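Local coordinates for cytoplasmic export protein 1 (Saccharomyces cerevisiae, PDB 3VWA), which binds tRNA and works in its nuclear export, perhaps collecting it from export receptors at the nuclear pore and handing it to the translation machinery, at residues L25-D30 with K44-P49; M189-L194 with N213-G218; K206-N211 with K227-T232; V357-L362 with D391-L396; Q399-I404 with T437-I442. All blocks are in the same frame, centred on the assembly; numbering follows the deposited sequence.

Contact 1. Residues L25-D30 with K44-P49; sequences LWQCFD and KAKRSP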
# COMPACT_ATOMS: atom_id res chain seq x y z
N LEU A 25 11.58 1.01 -31.99
CA LEU A 25 10.33 0.93 -32.76
C LEU A 25 9.09 1.66 -32.19
O LEU A 25 8.13 1.90 -32.92
CB LEU A 25 9.96 -0.50 -33.04
CG LEU A 25 11.00 -1.15 -33.90
CD1 LEU A 25 10.71 -2.61 -33.93
CD2 LEU A 25 11.05 -0.57 -35.31
N TRP A 26 9.13 1.99 -30.90
CA TRP A 26 7.98 2.49 -30.17
C TRP A 26 8.39 3.45 -29.10
O TRP A 26 9.43 3.27 -28.44
CB TRP A 26 7.21 1.34 -29.48
CG TRP A 26 6.73 0.31 -30.45
CD1 TRP A 26 7.38 -0.85 -30.84
CD2 TRP A 26 5.49 0.33 -31.21
NE1 TRP A 26 6.63 -1.52 -31.79
CE2 TRP A 26 5.51 -0.87 -32.04
CE3 TRP A 26 4.41 1.20 -31.31
CZ2 TRP A 26 4.48 -1.17 -32.92
CZ3 TRP A 26 3.37 0.87 -32.17
CH2 TRP A 26 3.42 -0.29 -32.96
N GLN A 27 7.54 4.45 -28.89
CA GLN A 27 7.51 5.20 -27.62
C GLN A 27 6.32 4.73 -26.79
O GLN A 27 5.25 4.44 -27.32
CB GLN A 27 7.36 6.69 -27.87
CG GLN A 27 8.63 7.30 -28.42
CD GLN A 27 8.39 8.72 -28.82
OE1 GLN A 27 7.55 9.01 -29.69
NE2 GLN A 27 9.11 9.64 -28.17
N CYS A 28 6.51 4.67 -25.49
CA CYS A 28 5.45 4.19 -24.63
C CYS A 28 5.03 5.30 -23.67
O CYS A 28 5.86 5.79 -22.89
CB CYS A 28 5.89 2.92 -23.92
SG CYS A 28 4.87 2.40 -22.53
N PHE A 29 3.76 5.69 -23.77
CA PHE A 29 3.22 6.85 -23.05
C PHE A 29 2.09 6.40 -22.14
O PHE A 29 1.28 5.56 -22.56
CB PHE A 29 2.62 7.89 -24.04
CG PHE A 29 3.63 8.66 -24.86
CD1 PHE A 29 4.22 9.82 -24.35
CD2 PHE A 29 3.97 8.27 -26.16
CE1 PHE A 29 5.13 10.56 -25.09
CE2 PHE A 29 4.89 9.02 -26.90
CZ PHE A 29 5.48 10.16 -26.36
N ASP A 30 1.99 6.96 -20.92
CA ASP A 30 0.71 6.87 -20.17
C ASP A 30 -0.34 7.76 -20.84
O ASP A 30 -0.01 8.80 -21.38
CB ASP A 30 0.82 7.33 -18.70
CG ASP A 30 1.74 6.44 -17.86
OD1 ASP A 30 1.97 5.27 -18.21
OD2 ASP A 30 2.25 6.93 -16.82
N LYS A 44 3.30 4.41 -29.33
CA LYS A 44 3.40 5.22 -30.52
C LYS A 44 4.57 4.70 -31.33
O LYS A 44 5.70 4.65 -30.83
CB LYS A 44 3.64 6.68 -30.11
CG LYS A 44 4.00 7.59 -31.27
CD LYS A 44 3.66 9.03 -30.91
CE LYS A 44 3.18 9.76 -32.14
NZ LYS A 44 4.23 9.77 -33.18
N ALA A 45 4.28 4.25 -32.55
CA ALA A 45 5.26 3.72 -33.50
C ALA A 45 6.19 4.79 -34.01
O ALA A 45 5.77 5.91 -34.38
CB ALA A 45 4.58 3.08 -34.69
N LYS A 46 7.46 4.41 -34.06
CA LYS A 46 8.47 5.24 -34.69
C LYS A 46 8.45 4.81 -36.15
O LYS A 46 9.38 4.16 -36.62
CB LYS A 46 9.82 4.97 -34.06
CG LYS A 46 10.01 5.64 -32.71
CD LYS A 46 11.51 5.62 -32.45
CE LYS A 46 11.83 5.96 -31.02
NZ LYS A 46 13.18 5.39 -30.70
N ARG A 47 7.37 5.15 -36.83
CA ARG A 47 7.11 4.62 -38.16
C ARG A 47 8.01 5.25 -39.22
O ARG A 47 8.17 6.46 -39.27
CB ARG A 47 5.65 4.79 -38.55
CG ARG A 47 5.21 3.80 -39.65
CD ARG A 47 3.70 3.91 -39.74
NE ARG A 47 3.14 3.47 -41.01
CZ ARG A 47 1.83 3.52 -41.26
NH1 ARG A 47 0.97 3.93 -40.32
NH2 ARG A 47 1.37 3.15 -42.43
N SER A 48 8.60 4.42 -40.04
CA SER A 48 9.51 4.90 -41.07
C SER A 48 9.41 3.91 -42.20
O SER A 48 8.81 2.83 -42.03
CB SER A 48 10.95 5.09 -40.52
OG SER A 48 11.73 3.92 -40.61
N PRO A 49 9.96 4.27 -43.37
CA PRO A 49 9.99 3.34 -44.51
C PRO A 49 10.61 1.95 -44.21
O PRO A 49 10.08 0.93 -44.67
CB PRO A 49 10.83 4.11 -45.54
CG PRO A 49 10.50 5.54 -45.23
CD PRO A 49 10.49 5.59 -43.73
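The β hairpin of strands 26-33 and 39-45, in the antiparallel sheet of the N-terminal kinase-like domain, pairs W26 with A45 and Q27 with K44. Q27 and K44 form an antiparallel hydrogen-bonded pair: Q27 N gives to K44 O (2.7 Å) and K44 N to Q27 O (2.8 Å). W26 and A45 form the adjacent non-hydrogen-bonded pair. Beyond it K46 N reaches L25 O at 2.8 Å, where the chain leaves the strand in an inverse gamma turn centred on K46. W26 and A45 share one face of the sheet. CG of W26 stands anti to its carbonyl carbon (chi1 -58°), which lays the indole over A45; A45 CB sits over the six-membered ring, 4.0 Å from its centroid, in a CH-pi contact. I55 and A58 of helix 52-64 also touch the W26 side chain, and W26 NE1 is bonded to E150. On the other face Q27 and K44 run side by side, Q27 OE1 lying 4.1 Å from K44 CD, while K44 NZ goes on to bond Q82 O. The ring of F29 presents its edge to the same lysine, with CE2 4.2 Å from K44 CB.

Contact 2. Residues M189-L194 with N213-G218; sequences MGLGLL and NMISDG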
# COMPACT_ATOMS: atom_id res chain seq x y z
N MSE A 189 14.68 -20.19 -27.84
CA MSE A 189 16.01 -19.60 -27.64
C MSE A 189 15.87 -18.25 -27.04
O MSE A 189 16.69 -17.86 -26.19
CB MSE A 189 16.80 -19.55 -28.94
CG MSE A 189 17.39 -20.93 -29.22
SE MSE A 189 18.41 -20.95 -30.94
CE MSE A 189 17.17 -22.10 -31.94
N GLY A 190 14.83 -17.51 -27.45
CA GLY A 190 14.58 -16.18 -26.89
C GLY A 190 14.08 -16.25 -25.45
O GLY A 190 14.39 -15.38 -24.63
N LEU A 191 13.33 -17.30 -25.13
CA LEU A 191 12.86 -17.53 -23.76
C LEU A 191 14.04 -17.79 -22.82
O LEU A 191 14.08 -17.23 -21.73
CB LEU A 191 11.82 -18.70 -23.69
CG LEU A 191 11.26 -18.99 -22.28
CD1 LEU A 191 10.71 -17.75 -21.59
CD2 LEU A 191 10.22 -20.12 -22.23
N GLY A 192 14.99 -18.62 -23.25
CA GLY A 192 16.23 -18.89 -22.47
C GLY A 192 17.02 -17.62 -22.13
O GLY A 192 17.32 -17.35 -20.98
N LEU A 193 17.31 -16.82 -23.14
CA LEU A 193 17.94 -15.52 -22.91
C LEU A 193 17.22 -14.69 -21.83
O LEU A 193 17.87 -14.16 -20.91
CB LEU A 193 18.04 -14.74 -24.24
CG LEU A 193 19.22 -15.01 -25.17
CD1 LEU A 193 18.85 -14.85 -26.65
CD2 LEU A 193 20.35 -14.05 -24.81
N LEU A 194 15.89 -14.58 -21.92
CA LEU A 194 15.09 -13.79 -20.96
C LEU A 194 15.17 -14.32 -19.55
O LEU A 194 15.36 -13.55 -18.60
CB LEU A 194 13.62 -13.86 -21.32
CG LEU A 194 12.84 -12.54 -21.34
CD1 LEU A 194 11.39 -12.87 -21.10
CD2 LEU A 194 13.31 -11.41 -20.42
N ASN A 213 19.02 -24.47 -20.24
CA ASN A 213 20.08 -24.62 -21.24
C ASN A 213 19.55 -25.21 -22.51
O ASN A 213 19.92 -24.79 -23.60
CB ASN A 213 21.19 -25.51 -20.73
CG ASN A 213 22.15 -24.76 -19.90
OD1 ASN A 213 22.21 -23.54 -19.97
ND2 ASN A 213 22.93 -25.48 -19.11
N MSE A 214 18.66 -26.17 -22.36
CA MSE A 214 18.02 -26.82 -23.48
C MSE A 214 17.30 -25.80 -24.34
O MSE A 214 17.53 -25.74 -25.55
CB MSE A 214 17.08 -27.85 -22.90
CG MSE A 214 17.87 -29.00 -22.27
SE MSE A 214 16.60 -30.49 -22.02
CE MSE A 214 17.83 -32.04 -21.85
N ILE A 215 16.43 -24.98 -23.73
CA ILE A 215 15.68 -24.00 -24.52
C ILE A 215 16.63 -22.93 -25.04
O ILE A 215 16.40 -22.37 -26.11
CB ILE A 215 14.50 -23.33 -23.75
CG1 ILE A 215 14.95 -22.58 -22.49
CG2 ILE A 215 13.44 -24.33 -23.39
CD1 ILE A 215 13.84 -21.75 -21.87
N SER A 216 17.70 -22.67 -24.30
CA SER A 216 18.68 -21.65 -24.68
C SER A 216 19.37 -22.00 -25.98
O SER A 216 19.77 -21.12 -26.73
CB SER A 216 19.71 -21.42 -23.59
OG SER A 216 19.32 -20.35 -22.77
N ASP A 217 19.49 -23.30 -26.24
CA ASP A 217 20.08 -23.82 -27.47
C ASP A 217 19.03 -24.35 -28.41
O ASP A 217 19.37 -25.01 -29.38
CB ASP A 217 21.06 -24.94 -27.13
CG ASP A 217 22.20 -24.45 -26.30
OD1 ASP A 217 22.64 -25.17 -25.39
OD2 ASP A 217 22.60 -23.31 -26.55
N GLY A 218 17.75 -24.11 -28.10
CA GLY A 218 16.65 -24.44 -29.00
C GLY A 218 16.46 -25.93 -29.22
O GLY A 218 15.90 -26.35 -30.23
O HOH W 1 19.38 -18.46 -26.55
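No ring offers a face or edge where M189 and G192 of helix 186-198 meet I215 and S216 of helix 209-216, a close helix-helix contact of the kinase-like domain. Helix 186-198 comes near the C-terminal end of helix 209-216, which a Schellman motif closes with G218 at positive phi. The nearest CA atoms across the contact are those of G192 and S216, 4.3 Å apart. A side chain on G192 would run into S216 OG, which already lies 3.4 Å from G192 CA. I215 packs beside it: its CG1 takes the crowded place between backbone N and carbonyl carbon (chi1 60°), and CD1 comes 3.6 Å from G192 N and 3.8 Å from L191 CG, the leucine crossing it obliquely. L191 carries this apolar patch on to L117 and L120 of helix 106-122. Selenomethionine M189 covers the helix end. Its CG is 3.4 Å from G218 N, its chain bends at chi3, and CE lies 3.8 Å from G218 CA, which likewise leaves no room for a side chain on G218. Beside it, a water bridges the two helices, donating to M189 O at 2.8 Å and to S216 O at 2.7 Å.

Contact 3. Residues K206-N211 with K227-T232; sequences KDWIVN and KRLENT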
# COMPACT_ATOMS: atom_id res chain seq x y z
N LYS A 206 18.91 -24.87 -9.18
CA LYS A 206 19.76 -26.00 -9.58
C LYS A 206 18.98 -26.91 -10.50
O LYS A 206 19.46 -27.24 -11.59
CB LYS A 206 20.21 -26.78 -8.33
CG LYS A 206 21.50 -26.30 -7.69
CD LYS A 206 21.66 -24.78 -7.71
CE LYS A 206 23.12 -24.38 -7.83
NZ LYS A 206 23.86 -25.21 -8.83
N ASP A 207 17.75 -27.23 -10.10
CA ASP A 207 16.91 -28.15 -10.88
C ASP A 207 16.29 -27.50 -12.11
O ASP A 207 15.50 -28.13 -12.82
CB ASP A 207 15.85 -28.84 -10.01
CG ASP A 207 14.93 -27.86 -9.29
OD1 ASP A 207 14.07 -28.30 -8.51
OD2 ASP A 207 15.09 -26.64 -9.49
N TRP A 208 16.64 -26.25 -12.38
CA TRP A 208 16.23 -25.61 -13.63
C TRP A 208 17.38 -25.43 -14.57
O TRP A 208 17.19 -25.02 -15.72
CB TRP A 208 15.57 -24.25 -13.36
CG TRP A 208 14.16 -24.35 -12.77
CD1 TRP A 208 13.53 -25.47 -12.18
CD2 TRP A 208 13.18 -23.28 -12.67
NE1 TRP A 208 12.25 -25.16 -11.77
CE2 TRP A 208 11.97 -23.87 -12.03
CE3 TRP A 208 13.15 -21.93 -13.05
CZ2 TRP A 208 10.82 -23.11 -11.79
CZ3 TRP A 208 11.97 -21.19 -12.81
CH2 TRP A 208 10.86 -21.76 -12.18
N ILE A 209 18.60 -25.70 -14.10
CA ILE A 209 19.77 -25.41 -14.93
C ILE A 209 19.71 -26.08 -16.30
O ILE A 209 19.95 -25.45 -17.33
CB ILE A 209 21.11 -25.70 -14.21
CG1 ILE A 209 21.51 -24.49 -13.35
CG2 ILE A 209 22.21 -25.96 -15.22
CD1 ILE A 209 22.64 -24.77 -12.37
N VAL A 210 19.34 -27.35 -16.33
CA VAL A 210 19.51 -28.07 -17.58
C VAL A 210 18.38 -27.68 -18.50
O VAL A 210 18.60 -27.45 -19.71
CB VAL A 210 19.54 -29.59 -17.38
CG1 VAL A 210 19.27 -30.29 -18.71
CG2 VAL A 210 20.88 -30.02 -16.79
N ASN A 211 17.18 -27.62 -17.95
CA ASN A 211 16.02 -27.24 -18.74
C ASN A 211 16.24 -25.91 -19.45
O ASN A 211 16.04 -25.81 -20.67
CB ASN A 211 14.76 -27.27 -17.88
CG ASN A 211 14.39 -28.69 -17.46
OD1 ASN A 211 14.44 -29.60 -18.27
ND2 ASN A 211 14.01 -28.88 -16.19
N LYS A 227 6.33 -28.37 -19.07
CA LYS A 227 6.04 -29.62 -18.35
C LYS A 227 7.20 -30.09 -17.47
O LYS A 227 6.97 -30.74 -16.47
CB LYS A 227 5.65 -30.75 -19.31
CG LYS A 227 4.69 -30.30 -20.40
CD LYS A 227 3.83 -31.42 -20.94
CE LYS A 227 2.73 -30.85 -21.84
NZ LYS A 227 1.98 -31.91 -22.57
N ARG A 228 8.44 -29.76 -17.83
CA ARG A 228 9.61 -30.21 -17.06
C ARG A 228 9.72 -29.42 -15.77
O ARG A 228 9.85 -29.98 -14.66
CB ARG A 228 10.90 -30.09 -17.90
CG ARG A 228 10.94 -31.10 -19.02
CD ARG A 228 12.00 -30.78 -20.06
NE ARG A 228 12.20 -31.88 -21.00
CZ ARG A 228 13.30 -32.63 -21.08
NH1 ARG A 228 14.34 -32.40 -20.29
NH2 ARG A 228 13.38 -33.61 -21.97
N LEU A 229 9.63 -28.11 -15.94
CA LEU A 229 9.69 -27.16 -14.86
C LEU A 229 8.54 -27.40 -13.89
O LEU A 229 8.73 -27.42 -12.67
CB LEU A 229 9.63 -25.74 -15.48
CG LEU A 229 10.76 -24.74 -15.24
CD1 LEU A 229 12.13 -25.26 -15.66
CD2 LEU A 229 10.50 -23.37 -15.90
N GLU A 230 7.34 -27.62 -14.43
CA GLU A 230 6.17 -27.89 -13.59
C GLU A 230 6.39 -29.10 -12.69
O GLU A 230 5.78 -29.20 -11.62
CB GLU A 230 4.92 -28.06 -14.43
CG GLU A 230 4.39 -26.72 -14.92
CD GLU A 230 3.23 -26.82 -15.90
OE1 GLU A 230 2.58 -27.88 -16.01
OE2 GLU A 230 2.97 -25.82 -16.59
N ASN A 231 7.28 -29.98 -13.13
CA ASN A 231 7.60 -31.16 -12.38
C ASN A 231 8.68 -31.00 -11.32
O ASN A 231 8.80 -31.84 -10.42
CB ASN A 231 7.95 -32.31 -13.32
CG ASN A 231 7.01 -33.47 -13.14
OD1 ASN A 231 5.83 -33.40 -13.52
ND2 ASN A 231 7.52 -34.56 -12.53
N THR A 232 9.44 -29.91 -11.39
CA THR A 232 10.59 -29.81 -10.53
C THR A 232 10.17 -29.48 -9.10
O THR A 232 9.05 -29.00 -8.85
CB THR A 232 11.54 -28.74 -11.05
OG1 THR A 232 10.85 -27.48 -11.08
CG2 THR A 232 12.02 -29.12 -12.43
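D207, just before helix 209-216 in the kinase-like domain, begins a helix-helix contact with the end of helix 222-231 and the turn into helix 233-237. Its OD1 lies 3.6 Å from T232 CB, and its OD2 is bonded to T234 OG1, so the carboxylate reaches past T232 to the start of the next helix. W208 follows with its indole turned edge-on to the threonine: NE1 donates to T232 OG1 at 2.8 Å, the acceptor only 10° out of the ring plane. That hydroxyl has further partners. It gives its proton to L229 O (2.7 Å), in the carbonyl plane on a lone pair, and takes a weak bond from W235 N as the N-cap of helix 233-237; OG1 can face all three because it sits between its own backbone N and carbonyl carbon (chi1 60°). L229 meets one face of the W208 ring almost squarely, CD1 lying 3.6 Å from the centroid of the five-membered ring in a CH-pi contact, with CG over the middle of the indole. One turn on, N211 slides past L229 and directs its amide at R228, the amide and guanidinium planes being 86° apart. The bond from R228 NH1 to N211 OD1 is weak and long at 3.5 Å, and R228 CD packs more closely against the same oxygen, at 3.2 Å.

Contact 4. Residues V357-L362 with D391-L396; sequences VRFLLL and DSDATL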
# COMPACT_ATOMS: atom_id res chain seq x y z
N VAL A 357 -10.99 -5.97 17.54
CA VAL A 357 -10.96 -5.13 16.37
C VAL A 357 -10.49 -3.71 16.75
O VAL A 357 -9.59 -3.16 16.13
CB VAL A 357 -12.34 -5.05 15.68
CG1 VAL A 357 -12.36 -3.95 14.63
CG2 VAL A 357 -12.70 -6.38 14.99
N ARG A 358 -11.19 -3.13 17.71
CA ARG A 358 -10.93 -1.78 18.16
C ARG A 358 -9.47 -1.63 18.68
O ARG A 358 -8.82 -0.66 18.34
CB ARG A 358 -11.95 -1.38 19.24
CG ARG A 358 -11.67 -0.00 19.83
CD ARG A 358 -11.84 1.11 18.79
NE ARG A 358 -13.24 1.25 18.36
CZ ARG A 358 -14.20 1.90 19.03
NH1 ARG A 358 -15.44 2.01 18.50
NH2 ARG A 358 -13.92 2.48 20.21
N PHE A 359 -8.95 -2.59 19.45
CA PHE A 359 -7.50 -2.51 19.80
C PHE A 359 -6.64 -2.42 18.50
O PHE A 359 -5.65 -1.68 18.40
CB PHE A 359 -7.07 -3.76 20.58
CG PHE A 359 -7.45 -3.75 22.06
CD1 PHE A 359 -6.91 -2.79 22.94
CD2 PHE A 359 -8.28 -4.75 22.59
CE1 PHE A 359 -7.23 -2.83 24.31
CE2 PHE A 359 -8.62 -4.77 23.94
CZ PHE A 359 -8.08 -3.82 24.80
N LEU A 360 -7.02 -3.22 17.49
CA LEU A 360 -6.22 -3.22 16.27
C LEU A 360 -6.26 -1.82 15.60
O LEU A 360 -5.20 -1.34 15.12
CB LEU A 360 -6.67 -4.31 15.31
CG LEU A 360 -6.00 -4.31 13.95
CD1 LEU A 360 -4.45 -4.45 13.91
CD2 LEU A 360 -6.70 -5.38 13.15
N LEU A 361 -7.46 -1.22 15.56
CA LEU A 361 -7.68 0.06 14.91
C LEU A 361 -6.97 1.18 15.67
O LEU A 361 -6.45 2.13 15.09
CB LEU A 361 -9.18 0.40 14.91
CG LEU A 361 -10.12 -0.42 14.02
CD1 LEU A 361 -11.58 -0.14 14.36
CD2 LEU A 361 -9.81 -0.12 12.56
N LEU A 362 -6.97 1.08 17.00
CA LEU A 362 -6.31 2.09 17.78
C LEU A 362 -4.83 2.12 17.43
O LEU A 362 -4.30 3.20 17.27
CB LEU A 362 -6.55 1.90 19.30
CG LEU A 362 -7.94 2.11 19.84
CD1 LEU A 362 -7.95 1.73 21.31
CD2 LEU A 362 -8.51 3.51 19.70
N ASP A 391 -16.11 2.01 27.65
CA ASP A 391 -16.16 0.55 27.55
C ASP A 391 -15.81 -0.08 28.90
O ASP A 391 -15.11 0.53 29.70
CB ASP A 391 -15.17 0.09 26.47
CG ASP A 391 -15.31 -1.39 26.09
OD1 ASP A 391 -16.15 -1.72 25.24
OD2 ASP A 391 -14.57 -2.24 26.61
N SER A 392 -16.27 -1.32 29.15
CA SER A 392 -16.13 -1.97 30.44
C SER A 392 -14.75 -2.50 30.66
O SER A 392 -14.35 -2.68 31.80
CB SER A 392 -17.18 -3.09 30.64
OG SER A 392 -16.92 -4.22 29.80
N ASP A 393 -14.04 -2.80 29.58
CA ASP A 393 -12.67 -3.32 29.69
C ASP A 393 -11.72 -2.11 29.92
O ASP A 393 -11.68 -1.17 29.11
CB ASP A 393 -12.33 -4.07 28.39
CG ASP A 393 -10.98 -4.74 28.45
OD1 ASP A 393 -10.87 -5.97 28.76
OD2 ASP A 393 -9.98 -4.06 28.24
N ALA A 394 -11.00 -2.11 31.04
CA ALA A 394 -10.18 -0.97 31.44
C ALA A 394 -9.03 -0.78 30.47
O ALA A 394 -8.54 0.35 30.25
CB ALA A 394 -9.66 -1.17 32.85
N THR A 395 -8.61 -1.87 29.84
CA THR A 395 -7.50 -1.78 28.88
C THR A 395 -7.95 -1.10 27.57
O THR A 395 -7.16 -0.32 26.94
CB THR A 395 -6.81 -3.15 28.68
OG1 THR A 395 -7.81 -4.10 28.33
CG2 THR A 395 -6.22 -3.62 29.97
N LEU A 396 -9.20 -1.33 27.14
CA LEU A 396 -9.68 -0.58 25.97
C LEU A 396 -9.81 0.92 26.35
O LEU A 396 -9.41 1.80 25.56
CB LEU A 396 -11.00 -1.10 25.42
CG LEU A 396 -11.18 -1.24 23.90
CD1 LEU A 396 -12.58 -0.89 23.43
CD2 LEU A 396 -10.15 -0.47 23.09
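D393, flanking the ring of F359, is held by a bond from its own N to D391 OD2 (3.1 Å). The donor comes from above the carboxylate plane and closes an Asx turn; D391 OD1 forms a salt bridge with R355. D393 then takes the N-cap position of helix 394-407, although its OD2 is less surely placed in the model. F359 sets the CZ end of its ring against the first turn of the helix, CZ 3.6 Å from L396 N and CE1 3.6 Å from T395 O. Here helix 355-368 meets helix 394-407 of the HEAT 1 repeat, the next helix but one along the chain, in the α-solenoid. L396 CD2 stands over one face of the F359 ring, offset toward the rim, in a CH-pi contact 4.1 Å from the centroid and 18° off the normal. The same methyl is 3.6 Å from L362 CD1 and 3.6 Å from R358 CG, so three side chains close round it. An alanine in place of F359 is likely to leave the L396 methyl without cover on that side and the helix start without its aromatic wall. R358 bends at chi2 and chi3 (65° and 67°), which carries its guanidinium off to bond F350 O through NH1 while CG stays against L396.

Contact 5. Residues Q399-I404 with T437-I442; sequences QTLKTI and TWTVII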
# COMPACT_ATOMS: atom_id res chain seq x y z
N GLN A 399 -6.23 2.38 26.49
CA GLN A 399 -5.67 2.62 25.16
C GLN A 399 -6.38 3.72 24.41
O GLN A 399 -5.73 4.47 23.68
CB GLN A 399 -5.56 1.37 24.30
CG GLN A 399 -4.59 0.34 24.86
CD GLN A 399 -3.19 0.89 25.07
OE1 GLN A 399 -2.80 1.08 26.19
NE2 GLN A 399 -2.45 1.16 24.00
N THR A 400 -7.72 3.80 24.52
CA THR A 400 -8.41 4.88 23.84
C THR A 400 -7.80 6.17 24.39
O THR A 400 -7.40 7.05 23.66
CB THR A 400 -9.94 4.84 24.07
OG1 THR A 400 -10.48 3.55 23.73
CG2 THR A 400 -10.63 5.88 23.24
N LEU A 401 -7.69 6.26 25.71
CA LEU A 401 -7.18 7.44 26.36
C LEU A 401 -5.83 7.87 25.81
O LEU A 401 -5.67 9.02 25.40
CB LEU A 401 -7.17 7.27 27.87
CG LEU A 401 -6.49 8.36 28.70
CD1 LEU A 401 -7.12 9.76 28.53
CD2 LEU A 401 -6.59 7.88 30.14
N LYS A 402 -4.90 6.94 25.75
CA LYS A 402 -3.53 7.24 25.28
C LYS A 402 -3.45 7.58 23.79
O LYS A 402 -2.38 7.92 23.25
CB LYS A 402 -2.67 5.99 25.44
CG LYS A 402 -2.35 5.56 26.86
CD LYS A 402 -1.17 4.61 26.79
CE LYS A 402 -0.81 4.06 28.17
NZ LYS A 402 0.50 3.34 28.15
N THR A 403 -4.55 7.40 23.08
CA THR A 403 -4.53 7.62 21.64
C THR A 403 -5.09 9.01 21.32
O THR A 403 -5.00 9.44 20.20
CB THR A 403 -5.35 6.48 20.95
OG1 THR A 403 -4.67 5.25 21.21
CG2 THR A 403 -5.48 6.65 19.46
N ILE A 404 -5.71 9.68 22.29
CA ILE A 404 -6.40 10.94 22.06
C ILE A 404 -5.49 12.01 21.46
O ILE A 404 -5.90 12.72 20.53
CB ILE A 404 -7.04 11.47 23.38
CG1 ILE A 404 -8.36 10.73 23.68
CG2 ILE A 404 -7.35 12.95 23.29
CD1 ILE A 404 -8.89 10.94 25.09
N THR A 437 -4.12 8.15 36.33
CA THR A 437 -2.74 8.62 36.16
C THR A 437 -2.58 9.23 34.75
O THR A 437 -2.14 10.40 34.60
CB THR A 437 -1.72 7.47 36.41
OG1 THR A 437 -1.97 6.88 37.71
CG2 THR A 437 -0.24 7.94 36.38
N TRP A 438 -2.98 8.48 33.73
CA TRP A 438 -2.80 8.92 32.35
C TRP A 438 -3.72 10.09 32.00
O TRP A 438 -3.32 10.95 31.20
CB TRP A 438 -2.97 7.77 31.34
CG TRP A 438 -1.69 7.03 31.11
CD1 TRP A 438 -1.26 5.88 31.75
CD2 TRP A 438 -0.60 7.42 30.23
NE1 TRP A 438 -0.01 5.51 31.31
CE2 TRP A 438 0.45 6.40 30.42
CE3 TRP A 438 -0.36 8.48 29.37
CZ2 TRP A 438 1.65 6.45 29.73
CZ3 TRP A 438 0.86 8.53 28.69
CH2 TRP A 438 1.84 7.54 28.87
N THR A 439 -4.92 10.15 32.57
CA THR A 439 -5.81 11.27 32.27
C THR A 439 -5.18 12.64 32.52
O THR A 439 -5.34 13.55 31.71
CB THR A 439 -7.15 11.20 33.05
OG1 THR A 439 -7.83 9.99 32.70
CG2 THR A 439 -8.06 12.42 32.68
N VAL A 440 -4.49 12.78 33.65
CA VAL A 440 -3.88 14.07 33.96
C VAL A 440 -2.71 14.45 32.99
O VAL A 440 -2.50 15.64 32.66
CB VAL A 440 -3.56 14.23 35.50
CG1 VAL A 440 -2.42 13.33 35.96
CG2 VAL A 440 -3.25 15.66 35.87
N ILE A 441 -1.99 13.43 32.55
CA ILE A 441 -0.92 13.52 31.52
C ILE A 441 -1.57 13.98 30.23
O ILE A 441 -1.16 15.00 29.68
CB ILE A 441 -0.19 12.15 31.33
CG1 ILE A 441 0.35 11.66 32.67
CG2 ILE A 441 0.97 12.25 30.36
CD1 ILE A 441 1.49 12.50 33.24
N ILE A 442 -2.66 13.32 29.82
CA ILE A 442 -3.31 13.68 28.54
C ILE A 442 -3.89 15.09 28.58
O ILE A 442 -3.82 15.84 27.56
CB ILE A 442 -4.41 12.65 28.11
CG1 ILE A 442 -3.84 11.24 27.78
CG2 ILE A 442 -5.19 13.14 26.93
CD1 ILE A 442 -2.51 11.27 26.99
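K402 CG stands anti to its carbonyl carbon (chi1 -69°) and the chain runs extended from there, which brings CE over the indole of W438. K402 CE lies 3.5 Å from W438 CE2 and 3.4 Å above the ring plane, offset toward the rim, a CH-pi contact with the five-membered ring. NZ continues across the same side, 3.7 Å from CZ2. A serine in place of W438 would probably deprive the K402 chain of the flat surface it lies on and set its end free to turn. The leucine next to that lysine does the inner packing: L401 CG is anti to the backbone N (chi1 173°), which points both methyls at the other helix. CD2 meets W438 CB at 3.8 Å and T439 OG1 at 3.5 Å, the hydroxyl being bonded to I435 O and T427; CD1 meets I442 CG1 at 3.7 Å as the two side chains slide past each other. The segments run nearly parallel, 14° apart with axes 9.6 Å from each other and helix 413-427 between them in sequence, consistent with the layered packing of a HEAT solenoid. L424 of helix 413-427 touches L401, I404 and T439, while helix 433-446 passes the stack on to helix 474-487 through T437, V440 and I441.

Overall arrangement
The five contacts divide between the two parts of the chain. Contacts 1 to 3 lie in the kinase-like domain, contacts 4 and 5 in the helical HEAT-type solenoid that follows. Contacts 2 and 3 share helix 209-216, with centres about 13 Å apart, and touch where M214 SE packs on R228 NH1 at 3.4 Å; their segments alternate along the chain. Contact 1, in the β sheet, stands about 28 Å from contact 2, centre to centre. Contacts 4 and 5 share helix 394-407, also with centres about 13 Å apart, and L362 CD1 joins them at 3.8 Å from T400 N. Between contacts 1 and 5 the centres are about 61 Å apart, on opposite sides of the chain's centre.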